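Local coordinates for TetR family transcriptional repressor LfrR (Mycobacterium smegmatis, PDB 2V57), which represses transcription of the lfrRA operon by binding directly to the promoter region upstream of lfrR, as a TetR-family regulator, at residues A23-P31 with D98-V106; L89-D98 with R169-L180. All blocks are in the same frame, centred on the assembly; numbering follows the deposited sequence.

Contact 1: residues A23-P31 with D98-V106; sequences AMLVLADHP and DLGPIVLFV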
loop_
_atom_site.group_PDB
_atom_site.type_symbol
_atom_site.label_atom_id
_atom_site.label_comp_id
_atom_site.label_asym_id
_atom_site.label_seq_id
_atom_site.Cartn_x
_atom_site.Cartn_y
_atom_site.Cartn_z
ATOM N N ALA B 23 11.361 -4.704 -16.209
ATOM C CA ALA B 23 11.158 -3.845 -15.057
ATOM C C ALA B 23 10.142 -4.475 -14.105
ATOM O O ALA B 23 10.328 -4.465 -12.889
ATOM C CB ALA B 23 10.715 -2.440 -15.501
ATOM N N MET B 24 9.067 -5.021 -14.662
ATOM C CA MET B 24 8.034 -5.654 -13.838
ATOM C C MET B 24 8.591 -6.809 -13.001
ATOM O O MET B 24 8.188 -7.011 -11.846
ATOM C CB MET B 24 6.884 -6.165 -14.713
ATOM C CG MET B 24 5.903 -5.114 -15.132
ATOM S SD MET B 24 4.540 -5.837 -16.050
ATOM C CE MET B 24 3.943 -7.031 -14.858
ATOM N N LEU B 25 9.521 -7.575 -13.574
ATOM C CA LEU B 25 10.111 -8.694 -12.837
ATOM C C LEU B 25 11.173 -8.237 -11.841
ATOM O O LEU B 25 11.201 -8.664 -10.677
ATOM C CB LEU B 25 10.714 -9.703 -13.828
ATOM C CG LEU B 25 11.450 -10.902 -13.235
ATOM C CD1 LEU B 25 10.477 -11.826 -12.504
ATOM C CD2 LEU B 25 12.197 -11.647 -14.345
ATOM N N VAL B 26 12.056 -7.358 -12.296
ATOM C CA VAL B 26 13.215 -6.970 -11.494
ATOM C C VAL B 26 12.815 -6.099 -10.293
ATOM O O VAL B 26 13.254 -6.337 -9.167
ATOM C CB VAL B 26 14.249 -6.229 -12.352
ATOM C CG1 VAL B 26 15.336 -5.596 -11.473
ATOM C CG2 VAL B 26 14.859 -7.205 -13.383
ATOM N N LEU B 27 11.972 -5.109 -10.530
ATOM C CA LEU B 27 11.616 -4.192 -9.450
ATOM C C LEU B 27 10.725 -4.846 -8.407
ATOM O O LEU B 27 10.673 -4.392 -7.271
ATOM C CB LEU B 27 10.950 -2.924 -10.006
ATOM C CG LEU B 27 11.861 -2.072 -10.885
ATOM C CD1 LEU B 27 11.031 -1.043 -11.639
ATOM C CD2 LEU B 27 12.942 -1.402 -10.034
ATOM N N ALA B 28 10.016 -5.907 -8.787
ATOM C CA ALA B 28 9.209 -6.638 -7.809
ATOM C C ALA B 28 10.042 -7.334 -6.727
ATOM O O ALA B 28 9.515 -7.688 -5.679
ATOM C CB ALA B 28 8.293 -7.636 -8.490
ATOM N N ASP B 29 11.331 -7.542 -6.974
ATOM C CA ASP B 29 12.154 -8.266 -6.016
ATOM C C ASP B 29 13.346 -7.426 -5.595
ATOM O O ASP B 29 14.007 -7.713 -4.595
ATOM C CB ASP B 29 12.617 -9.600 -6.610
ATOM C CG ASP B 29 11.458 -10.549 -6.890
ATOM O OD1 ASP B 29 10.384 -10.389 -6.266
ATOM O OD2 ASP B 29 11.617 -11.454 -7.738
ATOM N N HIS B 30 13.602 -6.378 -6.369
ATOM C CA HIS B 30 14.742 -5.505 -6.153
ATOM C C HIS B 30 14.286 -4.072 -6.432
ATOM O O HIS B 30 14.612 -3.496 -7.466
ATOM C CB HIS B 30 15.896 -5.900 -7.084
ATOM C CG HIS B 30 16.459 -7.260 -6.800
ATOM N ND1 HIS B 30 16.072 -8.388 -7.492
ATOM C CD2 HIS B 30 17.378 -7.671 -5.893
ATOM C CE1 HIS B 30 16.729 -9.436 -7.024
ATOM N NE2 HIS B 30 17.527 -9.028 -6.053
ATOM N N PRO B 31 13.526 -3.486 -5.492
ATOM C CA PRO B 31 12.877 -2.186 -5.720
ATOM C C PRO B 31 13.837 -1.030 -5.988
ATOM O O PRO B 31 13.425 -0.029 -6.586
ATOM C CB PRO B 31 12.101 -1.933 -4.419
ATOM C CG PRO B 31 12.045 -3.261 -3.711
ATOM C CD PRO B 31 13.267 -4.019 -4.142
ATOM N N ASP B 98 -3.349 -11.967 -10.460
ATOM C CA ASP B 98 -2.407 -12.499 -11.434
ATOM C C ASP B 98 -1.480 -11.420 -12.019
ATOM O O ASP B 98 -0.544 -11.731 -12.747
ATOM C CB ASP B 98 -3.148 -13.254 -12.547
ATOM C CG ASP B 98 -3.749 -14.579 -12.066
ATOM O OD1 ASP B 98 -3.364 -15.076 -10.985
ATOM O OD2 ASP B 98 -4.617 -15.123 -12.776
ATOM N N LEU B 99 -1.731 -10.159 -11.693
ATOM C CA LEU B 99 -0.837 -9.086 -12.111
ATOM C C LEU B 99 0.499 -9.222 -11.374
ATOM O O LEU B 99 1.527 -8.763 -11.861
ATOM C CB LEU B 99 -1.446 -7.697 -11.828
ATOM C CG LEU B 99 -2.757 -7.300 -12.525
ATOM C CD1 LEU B 99 -3.366 -6.037 -11.917
ATOM C CD2 LEU B 99 -2.534 -7.121 -14.023
ATOM N N GLY B 100 0.477 -9.825 -10.186
ATOM C CA GLY B 100 1.698 -10.054 -9.436
ATOM C C GLY B 100 2.096 -8.905 -8.521
ATOM O O GLY B 100 1.450 -7.857 -8.491
ATOM N N PRO B 101 3.171 -9.107 -7.753
ATOM C CA PRO B 101 3.600 -8.156 -6.728
ATOM C C PRO B 101 4.120 -6.824 -7.263
ATOM O O PRO B 101 4.390 -5.959 -6.440
ATOM C CB PRO B 101 4.718 -8.920 -5.997
ATOM C CG PRO B 101 5.203 -9.917 -7.010
ATOM C CD PRO B 101 3.953 -10.355 -7.700
ATOM N N ILE B 102 4.262 -6.636 -8.575
ATOM C CA ILE B 102 4.681 -5.312 -9.061
ATOM C C ILE B 102 3.626 -4.260 -8.698
ATOM O O ILE B 102 3.911 -3.060 -8.572
ATOM C CB ILE B 102 4.985 -5.294 -10.587
ATOM C CG1 ILE B 102 5.776 -4.028 -10.964
ATOM C CG2 ILE B 102 3.702 -5.421 -11.412
ATOM C CD1 ILE B 102 7.188 -4.002 -10.354
ATOM N N VAL B 103 2.393 -4.710 -8.500
ATOM C CA VAL B 103 1.331 -3.793 -8.084
ATOM C C VAL B 103 1.652 -3.091 -6.756
ATOM O O VAL B 103 1.265 -1.945 -6.558
ATOM C CB VAL B 103 -0.056 -4.493 -8.041
ATOM C CG1 VAL B 103 -1.138 -3.530 -7.551
ATOM C CG2 VAL B 103 -0.389 -5.070 -9.425
ATOM N N LEU B 104 2.381 -3.762 -5.864
ATOM C CA LEU B 104 2.820 -3.140 -4.617
ATOM C C LEU B 104 3.795 -2.012 -4.894
ATOM O O LEU B 104 3.881 -1.027 -4.144
ATOM C CB LEU B 104 3.515 -4.165 -3.719
ATOM C CG LEU B 104 2.671 -5.329 -3.193
ATOM C CD1 LEU B 104 3.587 -6.438 -2.702
ATOM C CD2 LEU B 104 1.740 -4.857 -2.077
ATOM N N PHE B 105 4.564 -2.169 -5.960
ATOM C CA PHE B 105 5.547 -1.148 -6.303
ATOM C C PHE B 105 4.840 0.074 -6.900
ATOM O O PHE B 105 5.165 1.212 -6.545
ATOM C CB PHE B 105 6.618 -1.728 -7.247
ATOM C CG PHE B 105 7.766 -0.779 -7.567
ATOM C CD1 PHE B 105 8.943 -0.817 -6.846
ATOM C CD2 PHE B 105 7.679 0.103 -8.639
ATOM C CE1 PHE B 105 10.012 0.028 -7.156
ATOM C CE2 PHE B 105 8.742 0.953 -8.951
ATOM C CZ PHE B 105 9.909 0.913 -8.202
ATOM N N VAL B 106 3.855 -0.144 -7.777
ATOM C CA VAL B 106 3.272 0.988 -8.506
ATOM C C VAL B 106 2.008 1.616 -7.901
ATOM O O VAL B 106 1.632 2.718 -8.277
ATOM C CB VAL B 106 3.009 0.664 -10.002
ATOM C CG1 VAL B 106 4.297 0.153 -10.666
ATOM C CG2 VAL B 106 1.859 -0.341 -10.153
HETATM O O HOH W 1 6.832 -5.942 -4.916
#
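The carbonyl oxygens of A28 and P101 are bridged by one water, which donates to both, at 2.9 Å to P101 O and at a longer 3.3 Å to A28 O. K164 also donates to A28 O, so that this oxygen is gripped from two sources. No direct hydrogen bond joins 23-31 to 98-106; the rest is van der Waals packing, mostly of apolar side chains, some of it against backbone carbonyls. I102 is its centre. With CG1 anti to the backbone N (chi1 -164°), the side chain reaches across to the C-terminal end of helix 11-27, where its CD1 lies 3.5 Å from M24 O and 3.9 Å from L27 CB. M24 crosses I102 at about a right angle and brings its CE to 3.8 Å from I102 CG2. One turn further on, the F105 ring takes L27 CB over one face in a CH-pi contact, 4.2 Å from the ring centroid, while P31 O comes to the ring edge, 3.5 Å from F105 CE1. P110 of the second subunit packs on both P31 and F105. The helical segments run nearly perpendicular, at 88°, an interface between DNA-binding domain and regulatory core characteristic of the TetR fold.

Contact 2: residues L89-D98 with R169-L180; sequences LRRVVESQLD and RHQIVDAIMTSL. With SO4 (sulfate ion), chain H.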
loop_
_atom_site.group_PDB
_atom_site.type_symbol
_atom_site.label_atom_id
_atom_site.label_comp_id
_atom_site.label_asym_id
_atom_site.label_seq_id
_atom_site.Cartn_x
_atom_site.Cartn_y
_atom_site.Cartn_z
ATOM N N LEU B 89 -17.225 -12.154 -9.366
ATOM C CA LEU B 89 -16.336 -11.425 -8.465
ATOM C C LEU B 89 -15.043 -12.212 -8.255
ATOM O O LEU B 89 -13.960 -11.639 -8.235
ATOM C CB LEU B 89 -17.020 -11.136 -7.121
ATOM C CG LEU B 89 -16.196 -10.374 -6.078
ATOM C CD1 LEU B 89 -15.651 -9.060 -6.646
ATOM C CD2 LEU B 89 -16.995 -10.138 -4.776
ATOM N N ARG B 90 -15.157 -13.530 -8.103
ATOM C CA ARG B 90 -13.965 -14.360 -7.980
ATOM C C ARG B 90 -13.047 -14.226 -9.204
ATOM O O ARG B 90 -11.828 -14.090 -9.055
ATOM C CB ARG B 90 -14.320 -15.826 -7.746
ATOM C CG ARG B 90 -13.099 -16.735 -7.739
ATOM C CD ARG B 90 -13.468 -18.167 -7.356
ATOM N NE ARG B 90 -13.770 -18.238 -5.932
ATOM C CZ ARG B 90 -12.911 -18.671 -5.015
ATOM N NH1 ARG B 90 -11.710 -19.095 -5.384
ATOM N NH2 ARG B 90 -13.261 -18.681 -3.738
ATOM N N ARG B 91 -13.619 -14.244 -10.404
ATOM C CA ARG B 91 -12.819 -14.059 -11.616
ATOM C C ARG B 91 -12.093 -12.706 -11.609
ATOM O O ARG B 91 -10.932 -12.609 -12.013
ATOM C CB ARG B 91 -13.687 -14.190 -12.864
ATOM C CG ARG B 91 -14.215 -15.594 -13.113
ATOM C CD ARG B 91 -14.698 -15.761 -14.536
ATOM N NE ARG B 91 -15.735 -14.799 -14.896
ATOM C CZ ARG B 91 -17.030 -14.976 -14.642
ATOM N NH1 ARG B 91 -17.434 -16.075 -14.021
ATOM N NH2 ARG B 91 -17.930 -14.064 -15.008
ATOM N N VAL B 92 -12.778 -11.668 -11.140
ATOM C CA VAL B 92 -12.172 -10.342 -11.060
ATOM C C VAL B 92 -10.996 -10.321 -10.096
ATOM O O VAL B 92 -9.926 -9.790 -10.424
ATOM C CB VAL B 92 -13.208 -9.271 -10.679
ATOM C CG1 VAL B 92 -12.520 -7.977 -10.247
ATOM C CG2 VAL B 92 -14.159 -9.034 -11.866
ATOM N N VAL B 93 -11.192 -10.893 -8.909
ATOM C CA VAL B 93 -10.115 -11.022 -7.936
ATOM C C VAL B 93 -8.912 -11.763 -8.532
ATOM O O VAL B 93 -7.769 -11.307 -8.421
ATOM C CB VAL B 93 -10.583 -11.749 -6.647
ATOM C CG1 VAL B 93 -9.384 -12.046 -5.740
ATOM C CG2 VAL B 93 -11.637 -10.899 -5.890
ATOM N N GLU B 94 -9.170 -12.906 -9.162
ATOM C CA GLU B 94 -8.089 -13.669 -9.789
ATOM C C GLU B 94 -7.350 -12.843 -10.823
ATOM O O GLU B 94 -6.119 -12.828 -10.854
ATOM C CB GLU B 94 -8.638 -14.944 -10.442
ATOM C CG GLU B 94 -9.095 -15.971 -9.437
ATOM C CD GLU B 94 -9.942 -17.062 -10.055
ATOM O OE1 GLU B 94 -10.439 -16.873 -11.184
ATOM O OE2 GLU B 94 -10.120 -18.112 -9.408
ATOM N N SER B 95 -8.115 -12.158 -11.669
ATOM C CA SER B 95 -7.553 -11.358 -12.747
ATOM C C SER B 95 -6.554 -10.336 -12.213
ATOM O O SER B 95 -5.491 -10.151 -12.800
ATOM C CB SER B 95 -8.664 -10.674 -13.566
ATOM O OG SER B 95 -9.152 -9.475 -12.952
ATOM N N GLN B 96 -6.884 -9.693 -11.093
ATOM C CA GLN B 96 -5.974 -8.727 -10.472
ATOM C C GLN B 96 -4.838 -9.376 -9.676
ATOM O O GLN B 96 -3.714 -8.865 -9.667
ATOM C CB GLN B 96 -6.747 -7.737 -9.583
ATOM C CG GLN B 96 -7.876 -7.046 -10.330
ATOM C CD GLN B 96 -7.386 -6.202 -11.503
ATOM O OE1 GLN B 96 -6.609 -5.266 -11.325
ATOM N NE2 GLN B 96 -7.852 -6.528 -12.705
ATOM N N LEU B 97 -5.115 -10.483 -8.992
ATOM C CA LEU B 97 -4.053 -11.174 -8.271
ATOM C C LEU B 97 -2.946 -11.589 -9.250
ATOM O O LEU B 97 -1.753 -11.538 -8.925
ATOM C CB LEU B 97 -4.584 -12.393 -7.513
ATOM C CG LEU B 97 -3.655 -13.023 -6.476
ATOM C CD1 LEU B 97 -3.318 -12.070 -5.324
ATOM C CD2 LEU B 97 -4.245 -14.351 -5.940
ATOM N N ASP B 98 -3.349 -11.967 -10.460
ATOM C CA ASP B 98 -2.407 -12.499 -11.434
ATOM C C ASP B 98 -1.480 -11.420 -12.019
ATOM O O ASP B 98 -0.544 -11.731 -12.747
ATOM C CB ASP B 98 -3.148 -13.254 -12.547
ATOM C CG ASP B 98 -3.749 -14.579 -12.066
ATOM O OD1 ASP B 98 -3.364 -15.076 -10.985
ATOM O OD2 ASP B 98 -4.617 -15.123 -12.776
ATOM N N ARG B 169 -2.096 -19.614 -4.518
ATOM C CA ARG B 169 -3.029 -18.742 -5.223
ATOM C C ARG B 169 -4.480 -18.996 -4.824
ATOM O O ARG B 169 -5.186 -18.066 -4.435
ATOM C CB ARG B 169 -2.856 -18.907 -6.735
ATOM C CG ARG B 169 -3.799 -18.073 -7.607
ATOM C CD ARG B 169 -3.630 -18.486 -9.066
ATOM N NE ARG B 169 -4.362 -17.651 -10.016
ATOM C CZ ARG B 169 -5.496 -18.016 -10.610
ATOM N NH1 ARG B 169 -6.031 -19.203 -10.348
ATOM N NH2 ARG B 169 -6.097 -17.198 -11.464
ATOM N N HIS B 170 -4.923 -20.250 -4.910
ATOM C CA HIS B 170 -6.330 -20.561 -4.671
ATOM C C HIS B 170 -6.786 -20.130 -3.282
ATOM O O HIS B 170 -7.920 -19.673 -3.112
ATOM C CB HIS B 170 -6.609 -22.052 -4.870
ATOM C CG HIS B 170 -8.060 -22.412 -4.775
ATOM N ND1 HIS B 170 -8.653 -22.813 -3.597
ATOM C CD2 HIS B 170 -9.039 -22.429 -5.712
ATOM C CE1 HIS B 170 -9.933 -23.061 -3.811
ATOM N NE2 HIS B 170 -10.194 -22.836 -5.087
ATOM N N GLN B 171 -5.897 -20.281 -2.304
ATOM C CA GLN B 171 -6.171 -19.950 -0.909
ATOM C C GLN B 171 -6.244 -18.437 -0.677
ATOM O O GLN B 171 -7.057 -17.965 0.107
ATOM C CB GLN B 171 -5.086 -20.559 -0.022
ATOM C CG GLN B 171 -5.479 -20.807 1.417
ATOM C CD GLN B 171 -4.313 -21.345 2.223
ATOM O OE1 GLN B 171 -3.221 -21.541 1.690
ATOM N NE2 GLN B 171 -4.536 -21.577 3.511
ATOM N N ILE B 172 -5.381 -17.685 -1.354
ATOM C CA ILE B 172 -5.433 -16.237 -1.309
ATOM C C ILE B 172 -6.749 -15.729 -1.897
ATOM O O ILE B 172 -7.368 -14.806 -1.365
ATOM C CB ILE B 172 -4.231 -15.608 -2.066
ATOM C CG1 ILE B 172 -2.926 -15.982 -1.356
ATOM C CG2 ILE B 172 -4.380 -14.083 -2.165
ATOM C CD1 ILE B 172 -1.671 -15.605 -2.121
ATOM N N VAL B 173 -7.179 -16.332 -2.996
ATOM C CA VAL B 173 -8.433 -15.915 -3.615
ATOM C C VAL B 173 -9.605 -16.178 -2.662
ATOM O O VAL B 173 -10.430 -15.294 -2.423
ATOM C CB VAL B 173 -8.631 -16.566 -4.986
ATOM C CG1 VAL B 173 -10.015 -16.253 -5.548
ATOM C CG2 VAL B 173 -7.547 -16.090 -5.944
ATOM N N ASP B 174 -9.652 -17.370 -2.078
ATOM C CA ASP B 174 -10.672 -17.677 -1.072
ATOM C C ASP B 174 -10.679 -16.670 0.091
ATOM O O ASP B 174 -11.735 -16.265 0.555
ATOM C CB ASP B 174 -10.476 -19.076 -0.490
ATOM C CG ASP B 174 -10.791 -20.184 -1.484
ATOM O OD1 ASP B 174 -11.252 -19.895 -2.615
ATOM O OD2 ASP B 174 -10.566 -21.353 -1.122
ATOM N N ALA B 175 -9.494 -16.312 0.586
ATOM C CA ALA B 175 -9.391 -15.404 1.726
ATOM C C ALA B 175 -9.841 -14.002 1.350
ATOM O O ALA B 175 -10.578 -13.354 2.097
ATOM C CB ALA B 175 -7.963 -15.382 2.283
ATOM N N ILE B 176 -9.400 -13.521 0.192
ATOM C CA ILE B 176 -9.834 -12.208 -0.247
ATOM C C ILE B 176 -11.356 -12.219 -0.399
ATOM O O ILE B 176 -12.035 -11.313 0.078
ATOM C CB ILE B 176 -9.160 -11.783 -1.552
ATOM C CG1 ILE B 176 -7.667 -11.511 -1.302
ATOM C CG2 ILE B 176 -9.844 -10.534 -2.137
ATOM C CD1 ILE B 176 -6.896 -11.243 -2.614
ATOM N N MET B 177 -11.893 -13.255 -1.036
ATOM C CA MET B 177 -13.349 -13.337 -1.219
ATOM C C MET B 177 -14.087 -13.313 0.127
ATOM O O MET B 177 -15.072 -12.590 0.295
ATOM C CB MET B 177 -13.749 -14.578 -2.028
ATOM C CG MET B 177 -13.432 -14.497 -3.500
ATOM S SD MET B 177 -14.380 -13.210 -4.347
ATOM C CE MET B 177 -16.059 -13.858 -4.254
ATOM N N THR B 178 -13.599 -14.093 1.088
ATOM C CA THR B 178 -14.228 -14.155 2.411
ATOM C C THR B 178 -14.122 -12.821 3.157
ATOM O O THR B 178 -15.084 -12.365 3.770
ATOM C CB THR B 178 -13.671 -15.325 3.248
ATOM O OG1 THR B 178 -13.814 -16.541 2.507
ATOM C CG2 THR B 178 -14.419 -15.463 4.561
ATOM N N SER B 179 -12.961 -12.177 3.074
ATOM C CA SER B 179 -12.776 -10.864 3.678
ATOM C C SER B 179 -13.714 -9.797 3.082
ATOM O O SER B 179 -14.246 -8.960 3.812
ATOM C CB SER B 179 -11.320 -10.422 3.525
ATOM O OG SER B 179 -10.475 -11.275 4.262
ATOM N N LEU B 180 -13.899 -9.814 1.761
ATOM C CA LEU B 180 -14.792 -8.857 1.120
ATOM C C LEU B 180 -16.242 -9.031 1.601
ATOM O O LEU B 180 -16.954 -8.052 1.854
ATOM C CB LEU B 180 -14.736 -8.999 -0.418
ATOM C CG LEU B 180 -13.459 -8.469 -1.092
ATOM C CD1 LEU B 180 -13.290 -9.023 -2.518
ATOM C CD2 LEU B 180 -13.419 -6.927 -1.085
HETATM S S SO4 H . -5.132 -22.157 -8.441
HETATM O O1 SO4 H . -5.709 -20.851 -8.128
HETATM O O2 SO4 H . -4.256 -22.572 -7.344
HETATM O O3 SO4 H . -6.214 -23.124 -8.610
HETATM O O4 SO4 H . -4.364 -22.058 -9.685
#
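R90 and V93 on one helix and V173 on the other interlock as knobs into holes, the packing of two helices in the all-helical regulatory core of a TetR-type repressor; the segments meet at 125°. V93 sits among V173, I176, M177 and L180, its CG1 3.9 Å from I176 CG2. M177, bent at chi2 and chi3, curls its thioether against L89, SD lying 3.8 Å from L89 CG. Toward the other end L97 crosses I172 at about a right angle and sets its CD2 3.7 Å from V173 CG2. Two salt bridges line one edge of this apolar layer. The chain of R90, bent at chi3 (-73°), lays one guanidinium face over V173 CG1 and M177 CG, while two nitrogens converge on a single oxygen: NH1 meets D174 OD1 nearly along its C-O axis, and R90 NH2, 2.6 Å from D174 OD1, comes on the anti side, out of the carboxylate plane. R169 instead meets D98 side-on, through syn lone pairs of both oxygens: NE to OD1 is nearly straight and in the guanidinium plane, NH2 to OD2 more bent and tilted from it. The third nitrogen, R169 NH1, donates to O1 of a sulfate, probably from the crystallisation liquor, at 2.8 Å.

Contacts 1 and 2 have centres about 19 Å apart and meet in sequence at D98, where helix 85-97 gives way to the connection into helix 102-106. Along the chain their segments alternate: 23-31 comes first, then 89-98 and 98-106 in succession, and 169-180 last. Contact 1 lies between domains, contact 2 within the regulatory core. Both also touch the second subunit, contact 1 through packing on its P110 and contact 2 through a hydrogen bond between S179 and W147 of the second subunit. The short connection after D98 thus links core packing to the interdomain interface, consistent with the way TetR-family repressors relay changes in the core to the DNA-binding domain.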